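Local structure of WGR domain-containing protein (Bacteroides fragilis, 2RA8) at residues V4-D9 / G30-D35; Q8-Q13 / N176-G181; W16-D19 / D24-V27; K41-A46 / E50-K55; E326-L331 / I335-S340. The protein is of unknown function but carries a WGR domain, a family usually linked to nucleic-acid binding, joined to a leucine-rich-repeat domain. All blocks are in the same frame, centred on the assembly; numbering follows the deposited sequence.

Interaction 1: V4-D9 / G30-D35; sequences VFVFQD and GKLGTD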
# COMPACT_ATOMS: atom_id res chain seq x y z
N VAL A 4 -25.25 4.18 -13.18
CA VAL A 4 -23.94 4.82 -13.16
C VAL A 4 -23.57 5.39 -11.80
O VAL A 4 -24.39 6.03 -11.14
CB VAL A 4 -23.89 5.94 -14.21
CG1 VAL A 4 -22.47 6.48 -14.33
CG2 VAL A 4 -24.39 5.41 -15.55
N PHE A 5 -22.33 5.16 -11.39
CA PHE A 5 -21.85 5.65 -10.10
C PHE A 5 -20.55 6.40 -10.26
O PHE A 5 -19.77 6.12 -11.17
CB PHE A 5 -21.68 4.47 -9.12
CG PHE A 5 -22.94 3.66 -8.91
CD1 PHE A 5 -23.38 2.77 -9.89
CD2 PHE A 5 -23.67 3.77 -7.74
CE1 PHE A 5 -24.54 2.02 -9.70
CE2 PHE A 5 -24.83 3.03 -7.54
CZ PHE A 5 -25.26 2.15 -8.52
N VAL A 6 -20.30 7.35 -9.36
CA VAL A 6 -19.11 8.19 -9.41
C VAL A 6 -18.41 8.35 -8.07
O VAL A 6 -19.05 8.51 -7.03
CB VAL A 6 -19.47 9.60 -9.94
CG1 VAL A 6 -18.26 10.51 -9.89
CG2 VAL A 6 -20.00 9.49 -11.36
N PHE A 7 -17.08 8.30 -8.08
CA PHE A 7 -16.28 8.47 -6.87
C PHE A 7 -15.25 9.55 -7.09
O PHE A 7 -14.47 9.48 -8.05
CB PHE A 7 -15.54 7.18 -6.48
CG PHE A 7 -14.80 7.27 -5.18
CD1 PHE A 7 -15.48 7.15 -3.97
CD2 PHE A 7 -13.44 7.52 -5.15
CE1 PHE A 7 -14.82 7.28 -2.76
CE2 PHE A 7 -12.76 7.65 -3.93
CZ PHE A 7 -13.46 7.53 -2.74
N GLN A 8 -15.23 10.55 -6.21
CA GLN A 8 -14.29 11.67 -6.33
C GLN A 8 -13.67 12.16 -5.03
O GLN A 8 -14.37 12.52 -4.09
CB GLN A 8 -14.98 12.89 -6.95
CG GLN A 8 -15.26 12.83 -8.44
CD GLN A 8 -16.05 14.05 -8.89
OE1 GLN A 8 -17.18 14.26 -8.46
NE2 GLN A 8 -15.45 14.86 -9.76
N ASP A 9 -12.34 12.16 -4.98
CA ASP A 9 -11.62 12.70 -3.83
C ASP A 9 -10.33 13.28 -4.36
O ASP A 9 -10.19 13.45 -5.57
CB ASP A 9 -11.41 11.64 -2.71
CG ASP A 9 -10.45 10.53 -3.10
OD1 ASP A 9 -9.91 10.52 -4.22
OD2 ASP A 9 -10.26 9.63 -2.25
N GLY A 30 -13.77 3.59 -15.38
CA GLY A 30 -12.62 4.36 -15.82
C GLY A 30 -12.59 5.76 -15.23
O GLY A 30 -13.42 6.10 -14.37
N LYS A 31 -11.64 6.56 -15.68
CA LYS A 31 -11.49 7.93 -15.21
C LYS A 31 -12.60 8.76 -15.81
O LYS A 31 -12.99 8.54 -16.96
CB LYS A 31 -10.13 8.49 -15.65
CG LYS A 31 -9.79 9.88 -15.13
CD LYS A 31 -8.44 10.37 -15.65
CE LYS A 31 -7.29 9.53 -15.12
NZ LYS A 31 -5.98 9.99 -15.67
N LEU A 32 -13.12 9.71 -15.04
CA LEU A 32 -14.19 10.56 -15.55
C LEU A 32 -13.73 11.21 -16.83
O LEU A 32 -12.59 11.65 -16.93
CB LEU A 32 -14.54 11.66 -14.55
CG LEU A 32 -15.17 11.22 -13.22
CD1 LEU A 32 -15.12 12.37 -12.22
CD2 LEU A 32 -16.61 10.79 -13.44
N GLY A 33 -14.63 11.26 -17.81
CA GLY A 33 -14.30 11.88 -19.09
C GLY A 33 -13.73 10.92 -20.13
O GLY A 33 -13.39 11.35 -21.23
N THR A 34 -13.63 9.64 -19.79
CA THR A 34 -13.10 8.65 -20.73
C THR A 34 -14.08 7.51 -20.90
O THR A 34 -14.99 7.34 -20.10
CB THR A 34 -11.76 8.06 -20.24
OG1 THR A 34 -11.99 7.25 -19.08
CG2 THR A 34 -10.78 9.18 -19.88
N ASP A 35 -13.90 6.73 -21.96
CA ASP A 35 -14.79 5.60 -22.20
C ASP A 35 -14.54 4.52 -21.18
O ASP A 35 -15.42 3.73 -20.87
CB ASP A 35 -14.57 5.00 -23.60
CG ASP A 35 -14.74 6.03 -24.71
OD1 ASP A 35 -15.67 6.86 -24.62
OD2 ASP A 35 -13.95 5.99 -25.68

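Interaction 2: Q8-Q13 / N176-G181; sequences QDFKSQ and NLKIKG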
# COMPACT_ATOMS: atom_id res chain seq x y z
N GLN A 8 -15.23 10.55 -6.21
CA GLN A 8 -14.29 11.67 -6.33
C GLN A 8 -13.67 12.16 -5.03
O GLN A 8 -14.37 12.52 -4.09
CB GLN A 8 -14.98 12.89 -6.95
CG GLN A 8 -15.26 12.83 -8.44
CD GLN A 8 -16.05 14.05 -8.89
OE1 GLN A 8 -17.18 14.26 -8.46
NE2 GLN A 8 -15.45 14.86 -9.76
N ASP A 9 -12.34 12.16 -4.98
CA ASP A 9 -11.62 12.70 -3.83
C ASP A 9 -10.33 13.28 -4.36
O ASP A 9 -10.19 13.45 -5.57
CB ASP A 9 -11.41 11.64 -2.71
CG ASP A 9 -10.45 10.53 -3.10
OD1 ASP A 9 -9.91 10.52 -4.22
OD2 ASP A 9 -10.26 9.63 -2.25
N PHE A 10 -9.38 13.62 -3.48
CA PHE A 10 -8.12 14.20 -3.94
C PHE A 10 -7.39 13.34 -4.97
O PHE A 10 -6.72 13.87 -5.86
CB PHE A 10 -7.16 14.45 -2.75
CG PHE A 10 -7.51 15.65 -1.90
CD1 PHE A 10 -7.49 16.94 -2.44
CD2 PHE A 10 -7.81 15.50 -0.55
CE1 PHE A 10 -7.75 18.06 -1.64
CE2 PHE A 10 -8.07 16.60 0.26
CZ PHE A 10 -8.04 17.89 -0.29
N LYS A 11 -7.52 12.02 -4.87
CA LYS A 11 -6.81 11.12 -5.77
C LYS A 11 -7.62 10.43 -6.86
O LYS A 11 -7.10 10.19 -7.95
CB LYS A 11 -6.07 10.07 -4.96
N SER A 12 -8.88 10.10 -6.58
CA SER A 12 -9.73 9.42 -7.56
C SER A 12 -10.80 10.29 -8.16
O SER A 12 -11.50 11.00 -7.46
CB SER A 12 -10.41 8.21 -6.93
OG SER A 12 -9.45 7.28 -6.46
N GLN A 13 -10.93 10.20 -9.47
CA GLN A 13 -11.94 10.94 -10.22
C GLN A 13 -12.41 9.91 -11.22
O GLN A 13 -11.98 9.89 -12.37
CB GLN A 13 -11.30 12.14 -10.93
CG GLN A 13 -10.68 13.17 -9.98
CD GLN A 13 -11.75 14.02 -9.28
OE1 GLN A 13 -11.71 14.22 -8.06
NE2 GLN A 13 -12.70 14.53 -10.06
N ASN A 176 -11.89 21.96 2.49
CA ASN A 176 -11.24 20.70 2.86
C ASN A 176 -9.73 20.89 2.84
O ASN A 176 -9.13 21.06 1.78
CB ASN A 176 -11.66 19.61 1.88
CG ASN A 176 -11.14 18.23 2.27
OD1 ASN A 176 -11.52 17.23 1.67
ND2 ASN A 176 -10.28 18.18 3.27
N LEU A 177 -9.10 20.86 4.02
CA LEU A 177 -7.66 21.08 4.14
C LEU A 177 -6.98 19.88 4.74
O LEU A 177 -7.37 19.40 5.81
CB LEU A 177 -7.38 22.28 5.04
CG LEU A 177 -6.23 23.26 4.78
CD1 LEU A 177 -5.93 23.91 6.10
CD2 LEU A 177 -4.99 22.59 4.23
N LYS A 178 -5.96 19.40 4.05
CA LYS A 178 -5.20 18.25 4.49
C LYS A 178 -3.75 18.59 4.30
O LYS A 178 -3.35 19.02 3.21
CB LYS A 178 -5.58 17.05 3.64
CG LYS A 178 -4.95 15.73 4.01
CD LYS A 178 -5.59 14.64 3.16
CE LYS A 178 -4.98 13.28 3.38
NZ LYS A 178 -5.69 12.30 2.52
N ILE A 179 -2.97 18.43 5.36
CA ILE A 179 -1.54 18.74 5.36
C ILE A 179 -0.75 17.58 5.94
O ILE A 179 -1.11 17.02 6.97
CB ILE A 179 -1.25 19.99 6.22
CG1 ILE A 179 -2.12 21.18 5.78
CG2 ILE A 179 0.22 20.36 6.12
CD1 ILE A 179 -2.15 22.30 6.82
N LYS A 180 0.34 17.21 5.27
CA LYS A 180 1.19 16.12 5.72
C LYS A 180 2.59 16.67 5.89
O LYS A 180 3.12 17.26 4.96
CB LYS A 180 1.20 14.99 4.69
CG LYS A 180 2.10 13.81 5.04
CD LYS A 180 1.95 12.69 4.01
CE LYS A 180 2.92 11.55 4.29
NZ LYS A 180 2.67 10.37 3.42
N GLY A 181 3.17 16.48 7.08
CA GLY A 181 4.50 17.01 7.37
C GLY A 181 4.28 18.24 8.23
O GLY A 181 3.46 19.09 7.88

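Interaction 3: W16-D19 / D24-V27; sequences WSID and DVIV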
# COMPACT_ATOMS: atom_id res chain seq x y z
N TRP A 16 -18.15 4.20 -12.42
CA TRP A 16 -18.34 2.76 -12.47
C TRP A 16 -19.80 2.58 -12.79
O TRP A 16 -20.66 3.15 -12.12
CB TRP A 16 -18.02 2.14 -11.09
CG TRP A 16 -18.21 0.65 -10.99
CD1 TRP A 16 -17.31 -0.32 -11.31
CD2 TRP A 16 -19.39 -0.02 -10.52
NE1 TRP A 16 -17.85 -1.57 -11.06
CE2 TRP A 16 -19.12 -1.41 -10.58
CE3 TRP A 16 -20.63 0.42 -10.05
CZ2 TRP A 16 -20.06 -2.37 -10.19
CZ3 TRP A 16 -21.58 -0.54 -9.66
CH2 TRP A 16 -21.28 -1.92 -9.73
N SER A 17 -20.10 1.83 -13.85
CA SER A 17 -21.49 1.59 -14.23
C SER A 17 -21.74 0.12 -14.36
O SER A 17 -20.83 -0.66 -14.68
CB SER A 17 -21.85 2.31 -15.54
OG SER A 17 -21.27 1.69 -16.68
N ILE A 18 -22.97 -0.29 -14.08
CA ILE A 18 -23.34 -1.69 -14.17
C ILE A 18 -24.67 -1.87 -14.83
O ILE A 18 -25.59 -1.06 -14.65
CB ILE A 18 -23.33 -2.36 -12.76
CG1 ILE A 18 -23.53 -3.87 -12.90
CG2 ILE A 18 -24.40 -1.74 -11.87
CD1 ILE A 18 -23.26 -4.66 -11.61
N ASP A 19 -24.79 -2.93 -15.61
CA ASP A 19 -26.02 -3.22 -16.34
C ASP A 19 -26.16 -4.71 -16.46
O ASP A 19 -25.17 -5.40 -16.69
CB ASP A 19 -25.95 -2.59 -17.74
CG ASP A 19 -27.30 -2.58 -18.45
OD1 ASP A 19 -28.35 -2.57 -17.77
OD2 ASP A 19 -27.30 -2.57 -19.70
N ASP A 24 -25.86 -11.95 -18.41
CA ASP A 24 -24.60 -11.21 -18.39
C ASP A 24 -24.66 -9.94 -17.57
O ASP A 24 -25.63 -9.18 -17.64
CB ASP A 24 -24.17 -10.84 -19.81
CG ASP A 24 -23.77 -12.05 -20.65
OD1 ASP A 24 -23.07 -12.93 -20.11
OD2 ASP A 24 -24.15 -12.12 -21.83
N VAL A 25 -23.61 -9.72 -16.78
CA VAL A 25 -23.49 -8.51 -15.98
C VAL A 25 -22.40 -7.73 -16.68
O VAL A 25 -21.28 -8.22 -16.88
CB VAL A 25 -23.04 -8.82 -14.52
CG1 VAL A 25 -22.77 -7.51 -13.78
CG2 VAL A 25 -24.12 -9.62 -13.79
N ILE A 26 -22.74 -6.51 -17.10
CA ILE A 26 -21.80 -5.65 -17.81
C ILE A 26 -21.34 -4.46 -17.00
O ILE A 26 -22.14 -3.58 -16.66
CB ILE A 26 -22.42 -5.16 -19.13
CG1 ILE A 26 -22.95 -6.37 -19.93
CG2 ILE A 26 -21.39 -4.40 -19.95
CD1 ILE A 26 -23.80 -5.99 -21.12
N VAL A 27 -20.04 -4.42 -16.72
CA VAL A 27 -19.43 -3.34 -15.95
C VAL A 27 -18.56 -2.50 -16.85
O VAL A 27 -17.85 -3.01 -17.72
CB VAL A 27 -18.55 -3.92 -14.80
CG1 VAL A 27 -17.61 -2.86 -14.27
CG2 VAL A 27 -19.44 -4.43 -13.67
O HOH W 1 -22.37 -0.94 -17.43

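Interaction 4: K41-A46 / E50-K55; sequences KNFSSA and EKAAGK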
# COMPACT_ATOMS: atom_id res chain seq x y z
N LYS A 41 -19.45 -10.52 -17.47
CA LYS A 41 -19.41 -11.77 -16.73
C LYS A 41 -20.71 -12.50 -16.88
O LYS A 41 -21.77 -11.97 -16.55
CB LYS A 41 -19.13 -11.48 -15.25
CG LYS A 41 -18.80 -12.69 -14.41
CD LYS A 41 -17.98 -12.32 -13.16
CE LYS A 41 -18.69 -11.32 -12.24
NZ LYS A 41 -18.62 -9.89 -12.68
N ASN A 42 -20.63 -13.72 -17.41
CA ASN A 42 -21.83 -14.53 -17.63
C ASN A 42 -22.17 -15.35 -16.42
O ASN A 42 -21.30 -15.82 -15.70
CB ASN A 42 -21.63 -15.45 -18.83
CG ASN A 42 -22.91 -16.14 -19.25
OD1 ASN A 42 -23.95 -15.49 -19.43
ND2 ASN A 42 -22.85 -17.45 -19.41
N PHE A 43 -23.47 -15.53 -16.21
CA PHE A 43 -23.97 -16.30 -15.08
C PHE A 43 -24.91 -17.39 -15.52
O PHE A 43 -25.47 -17.34 -16.63
CB PHE A 43 -24.67 -15.36 -14.09
CG PHE A 43 -23.73 -14.46 -13.36
CD1 PHE A 43 -23.26 -14.80 -12.10
CD2 PHE A 43 -23.25 -13.30 -13.95
CE1 PHE A 43 -22.33 -14.02 -11.45
CE2 PHE A 43 -22.32 -12.51 -13.31
CZ PHE A 43 -21.86 -12.88 -12.05
N SER A 44 -25.09 -18.38 -14.65
CA SER A 44 -25.95 -19.52 -14.91
C SER A 44 -27.40 -19.17 -15.16
O SER A 44 -28.12 -19.95 -15.78
CB SER A 44 -25.87 -20.50 -13.74
OG SER A 44 -26.26 -19.88 -12.53
N SER A 45 -27.83 -18.01 -14.67
CA SER A 45 -29.22 -17.60 -14.85
C SER A 45 -29.41 -16.13 -14.61
O SER A 45 -28.52 -15.47 -14.07
CB SER A 45 -30.11 -18.36 -13.88
OG SER A 45 -29.80 -17.99 -12.55
N ALA A 46 -30.56 -15.60 -14.98
CA ALA A 46 -30.84 -14.18 -14.78
C ALA A 46 -30.86 -13.86 -13.30
O ALA A 46 -30.50 -12.76 -12.87
CB ALA A 46 -32.18 -13.81 -15.42
N GLU A 50 -28.51 -11.04 -11.46
CA GLU A 50 -29.06 -9.93 -10.68
C GLU A 50 -28.53 -9.93 -9.27
O GLU A 50 -28.26 -8.88 -8.69
CB GLU A 50 -30.58 -10.01 -10.67
CG GLU A 50 -31.21 -9.81 -12.03
CD GLU A 50 -31.21 -8.36 -12.47
OE1 GLU A 50 -30.39 -7.57 -11.94
OE2 GLU A 50 -32.02 -8.01 -13.35
N LYS A 51 -28.38 -11.13 -8.70
CA LYS A 51 -27.88 -11.26 -7.34
C LYS A 51 -26.45 -10.80 -7.28
O LYS A 51 -26.02 -10.17 -6.32
CB LYS A 51 -28.00 -12.70 -6.87
N ALA A 52 -25.69 -11.12 -8.33
CA ALA A 52 -24.29 -10.73 -8.39
C ALA A 52 -24.18 -9.23 -8.53
O ALA A 52 -23.34 -8.61 -7.88
CB ALA A 52 -23.60 -11.41 -9.57
N ALA A 53 -25.03 -8.65 -9.37
CA ALA A 53 -25.02 -7.21 -9.61
C ALA A 53 -25.35 -6.46 -8.36
O ALA A 53 -24.78 -5.40 -8.08
CB ALA A 53 -26.00 -6.86 -10.72
N GLY A 54 -26.27 -7.02 -7.58
CA GLY A 54 -26.66 -6.39 -6.33
C GLY A 54 -25.48 -6.26 -5.39
O GLY A 54 -25.28 -5.21 -4.77
N LYS A 55 -24.69 -7.32 -5.27
CA LYS A 55 -23.54 -7.30 -4.38
C LYS A 55 -22.48 -6.32 -4.81
O LYS A 55 -21.84 -5.67 -3.98
CB LYS A 55 -22.93 -8.71 -4.25
CG LYS A 55 -23.91 -9.73 -3.67
CD LYS A 55 -23.21 -11.00 -3.22
CE LYS A 55 -22.35 -10.77 -1.98
NZ LYS A 55 -21.74 -12.03 -1.48

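Interaction 5: E326-L331 / I335-S340; sequences ELQKSL and IDVSDS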
# COMPACT_ATOMS: atom_id res chain seq x y z
N GLU A 326 -15.61 -8.59 22.66
CA GLU A 326 -16.48 -7.89 23.60
C GLU A 326 -16.97 -6.60 23.01
O GLU A 326 -18.16 -6.29 23.07
CB GLU A 326 -15.73 -7.58 24.90
CG GLU A 326 -16.65 -7.45 26.11
CD GLU A 326 -15.90 -7.11 27.38
OE1 GLU A 326 -14.77 -7.62 27.56
OE2 GLU A 326 -16.45 -6.36 28.21
N LEU A 327 -16.05 -5.84 22.43
CA LEU A 327 -16.39 -4.57 21.81
C LEU A 327 -17.37 -4.79 20.69
O LEU A 327 -18.34 -4.04 20.55
CB LEU A 327 -15.14 -3.90 21.24
CG LEU A 327 -14.16 -3.36 22.27
CD1 LEU A 327 -12.83 -3.06 21.60
CD2 LEU A 327 -14.74 -2.11 22.92
N GLN A 328 -17.13 -5.83 19.90
CA GLN A 328 -17.99 -6.16 18.77
C GLN A 328 -19.42 -6.41 19.23
O GLN A 328 -20.36 -5.86 18.67
CB GLN A 328 -17.46 -7.43 18.08
CG GLN A 328 -17.30 -7.33 16.56
CD GLN A 328 -16.00 -6.66 16.15
OE1 GLN A 328 -15.66 -6.62 14.97
NE2 GLN A 328 -15.28 -6.12 17.12
N LYS A 329 -19.57 -7.24 20.25
CA LYS A 329 -20.88 -7.60 20.77
C LYS A 329 -21.54 -6.59 21.68
O LYS A 329 -22.77 -6.49 21.69
CB LYS A 329 -20.80 -8.94 21.51
CG LYS A 329 -22.15 -9.60 21.76
CD LYS A 329 -22.01 -10.86 22.60
CE LYS A 329 -23.30 -11.67 22.59
NZ LYS A 329 -24.48 -10.87 23.03
N SER A 330 -20.75 -5.84 22.44
CA SER A 330 -21.29 -4.85 23.36
C SER A 330 -21.56 -3.48 22.78
O SER A 330 -22.34 -2.71 23.34
CB SER A 330 -20.37 -4.71 24.58
OG SER A 330 -20.27 -5.94 25.28
N LEU A 331 -20.93 -3.14 21.66
CA LEU A 331 -21.16 -1.83 21.04
C LEU A 331 -22.14 -1.95 19.90
O LEU A 331 -21.97 -2.76 19.00
CB LEU A 331 -19.83 -1.22 20.56
CG LEU A 331 -18.85 -0.87 21.69
CD1 LEU A 331 -17.62 -0.17 21.13
CD2 LEU A 331 -19.53 0.03 22.71
N ILE A 335 -17.85 -0.16 14.13
CA ILE A 335 -16.53 0.11 14.69
C ILE A 335 -15.51 -0.58 13.84
O ILE A 335 -15.80 -1.60 13.21
CB ILE A 335 -16.38 -0.39 16.15
CG1 ILE A 335 -16.55 -1.91 16.22
CG2 ILE A 335 -17.40 0.31 17.06
CD1 ILE A 335 -16.17 -2.51 17.56
N ASP A 336 -14.31 -0.03 13.80
CA ASP A 336 -13.24 -0.63 13.03
C ASP A 336 -12.11 -0.95 13.99
O ASP A 336 -11.40 -0.05 14.45
CB ASP A 336 -12.73 0.33 11.95
CG ASP A 336 -11.80 -0.36 10.97
OD1 ASP A 336 -11.06 -1.27 11.40
OD2 ASP A 336 -11.80 0.02 9.78
N VAL A 337 -11.95 -2.23 14.29
CA VAL A 337 -10.89 -2.65 15.19
C VAL A 337 -9.82 -3.41 14.44
O VAL A 337 -9.01 -4.10 15.04
CB VAL A 337 -11.46 -3.52 16.33
CG1 VAL A 337 -12.17 -2.65 17.35
CG2 VAL A 337 -12.44 -4.54 15.77
N SER A 338 -9.82 -3.25 13.12
CA SER A 338 -8.87 -3.92 12.24
C SER A 338 -7.44 -3.49 12.47
O SER A 338 -7.18 -2.53 13.18
CB SER A 338 -9.23 -3.67 10.77
OG SER A 338 -8.85 -2.36 10.36
N ASP A 339 -6.52 -4.22 11.84
CA ASP A 339 -5.09 -3.95 11.93
C ASP A 339 -4.53 -3.97 13.33
O ASP A 339 -3.63 -3.20 13.66
CB ASP A 339 -4.76 -2.62 11.26
CG ASP A 339 -4.59 -2.75 9.76
OD1 ASP A 339 -3.62 -3.41 9.33
OD2 ASP A 339 -5.42 -2.20 9.00
N SER A 340 -5.06 -4.86 14.16
CA SER A 340 -4.56 -5.00 15.52
C SER A 340 -3.14 -5.48 15.43
O SER A 340 -2.81 -6.31 14.58
CB SER A 340 -5.39 -6.03 16.31
OG SER A 340 -6.72 -5.58 16.51

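Interaction 1: V4-D9 / G30-D35
In the antiparallel sheet of the WGR domain, the turn after strand 24-31 sends Leu32 across the sheet to Val6 and Gln8 of strand 3-8. No hydrogen bond joins segments 4-9 and 30-35. The contact rests on the two branches of one leucine. Leu32 CD2 lies 3.9 Å from Val6 CG1 and 4.2 Å from Val6 CG2, so it meets both methyls of the valine. Leu32 CD1 meets the aliphatic part of the glutamine, 3.8 Å from Gln8 CG. Leu32 crosses both side chains at about a right angle. Its CB points toward strand 3-8. Its CG stands beside the backbone N and anti to the carbonyl carbon (chi1 -66°), and the two methyls beyond divide between Val6 and Gln8. A type II turn from Lys31 to Thr34 sets the backbone of Leu32. Lys31 O accepts twice there, from Thr34 N at 3.1 Å and from Thr34 OG1 at 2.7 Å. The hydroxyl bond lies in the carbonyl plane, on a lone pair. Gly33 sits within this turn, at a phi of 91°. The two segments are not neighbours in the sheet, since strand 13-21 runs between their strands. Leu32 also packs on Gln13 and Phe15 of that middle strand, and Val6 touches Ala73 of helix 70-75.

Interaction 2: Q8-Q13 / N176-G181
Phe10 and Asn176 are brought together by two different first torsions. The ring carbon CG of Phe10 sits beside its own backbone N (chi1 -76°), while CG of Asn176 lies opposite its backbone N (chi1 -174°). The two side chains then approach from opposite directions. Ring and amide planes are turned 53° apart, so this is not a flat stack. Phe10 CE2 is 3.8 Å from Asn176 OD1, and Phe10 CZ is 4.0 Å from Asn176 CG. The backbone carbonyl joins in: Asn176 O lies in the ring plane at the edge, 3.9 Å from Phe10 CZ. Phe10 CE2 also comes within 4.2 Å of Lys178 CB. Asp9 OD1 binds the loop's own backbone. It accepts from Ser12 N at 2.6 Å, almost straight, and from Lys11 N at 2.9 Å, above the carboxylate plane. Phe10 also touches Gln111 and Thr113 of strand 111-114, and Lys178 makes a cation-pi contact with Phe145. The loop, between two antiparallel strands of the WGR domain, contains an Asx turn and an Asx motif at Asp9. Its phenylalanine packs on the parallel sheet of the leucine-rich-repeat domain.

Interaction 3: W16-D19 / D24-V27
Asp19 and Ile26 form an antiparallel hydrogen-bonded pair in the hairpin of strands 13-21 and 24-31, whose short segments lie 4.8 Å apart at their axes and run at 161°. Ile26 N donates to Asp19 O at 2.7 Å, and this bond is nearly straight. In return Asp19 N donates to Ile26 O at 2.9 Å, bent to 138°. Ile18 and Val27 make the next, non-hydrogen-bonded pair. A CA-H...O contact from Val27 CA to Ser17 O adds to the backbone grip. On the face of Ile18 and Val27 the packing is largely apolar. Val27 CG1 lies 3.9 Å from Trp16 CD1, at an oblique angle to the indole. The same methyl comes close to Trp16 NE1, at 3.5 Å. Ile18 CD1 reaches Val25 CG1 at 3.6 Å. The extended first torsion of Ile18 (chi1 -173°) carries CG1 and CD1 that way. This face packs under helix 46-62, where Ile18 touches Ala53, Leu56 and Ile57. Trp16 makes a cation-pi contact with Lys60 of the same helix. The other face is mixed, with Ser17 and Asp19 beside Ile26. The carboxylate of Asp19 forms a salt bridge with Arg21. One water links Ser17 OG, at 2.9 Å, to Ile26 O, at 2.8 Å, donating to the carbonyl. The hairpin thus pairs a greasy, helix-covered face with one where a water bonds Ile26 O and Asp19 pairs with Arg21.

Interaction 4: K41-A46 / E50-K55
Glu50 and Ala46 share the one hydrogen bond between these segments. Glu50 N donates to Ala46 O at 3.0 Å, and the bond is fairly straight at 165°. The donor is tilted from the carbonyl plane. This is an i to i+4 bond in the first turn of helix 46-62. Glu50 CG, set beside the backbone N (chi1 -65°), lies 3.1 Å from Ala46 O, a tight carbon-oxygen approach. Beyond CG the chain bends at chi2. Capping is the second kind of polar contact here. Ser45 takes the N-cap position, and its OG bonds to Glu48 N. The helix runs on with Gly54 N donating to Glu50 O at 2.9 Å. Apolar packing comes from a single pair. Phe43 CZ lies 3.4 Å from Ala52 CB, and Phe43 CE1 lies 3.5 Å from the same methyl. The methyl meets the ring obliquely. The phenyl group stands beside the backbone N of Phe43 (chi1 -71°), which aims it at the helix. Phe43 also packs on Glu48 and Ala49, and Val25 of the neighbouring strand touches it. On another side of the helix, Ala53 packs on Ile18 and Val20. The chemistry is split: Ser45 OG caps Glu48 N and Ala46 O takes Glu50 N, while the ring of Phe43, just after strand 37-42, packs its far end on the methyl of Ala52.

Interaction 5: E326-L331 / I335-S340
The last beta-alpha-beta unit of the leucine-rich-repeat domain closes here, with Leu327 and Gln328 of helix 321-330, and Leu331 just after it, packed on Ile335 and Val337. Strand 311-313 comes before the helix and strand 334-336 after it. No hydrogen bond crosses between the two segments. Ile335 is the central residue. Its CD1 lies 4.1 Å from Leu327 CB, and its CG2 lies 4.1 Å from Leu331 CD1. The two branches thus touch two leucines four residues apart, one in the helix and one just past its end. CG1 of Ile335 is placed between the backbone N and the carbonyl carbon (chi1 62°), and this turns CD1 to the helix. Leu331 crosses Ile335 at about a right angle. Gln328 is exposed. Its chain bends at chi2 and crosses Ile335 and Val337 at a slant, with NE2 3.5 Å from Val337 CG2 and 3.7 Å from Ile335 CD1. The same NE2 makes a weak hydrogen bond back to Lys324 O. Leu327 CD1 meets Val337 CG1 more loosely, at 4.3 Å. At the end of the strand, Asp336 OD1 accepts from Ser338 N at 2.9 Å, in an Asx turn, and from Ser338 OG at 2.7 Å, on its syn lone pair. Leu327 also packs on Ala296 and Leu300 of helix 293-300, and Ile335 on Ile312 of neighbouring strand 311-313. Glu342 of the second subunit touches Gln328 and Val337. The contact lies at the outermost strand, 334-336, of the parallel sheet. Alternating parallel strands and helices are typical of leucine-rich-repeat folds.

Interactions 1, 3 and 4 all lie in the WGR domain and share its antiparallel sheet. Interaction 3 falls, along the chain, between the two segments of interaction 1, with centres about 14 Å apart. Interaction 4 follows and touches interaction 3, with centres about 10 Å apart, through strands 24-31 and 37-42 and helix 46-62. Interaction 2 shares Gln8 and Asp9 with interaction 1 and leads from this sheet to the parallel sheet. Interaction 5 comes last, on the outermost strand of that parallel sheet, with its centre about 28 Å from that of interaction 2. Three contacts thus lie within the WGR domain and one in the repeat domain, while interaction 2 joins the two.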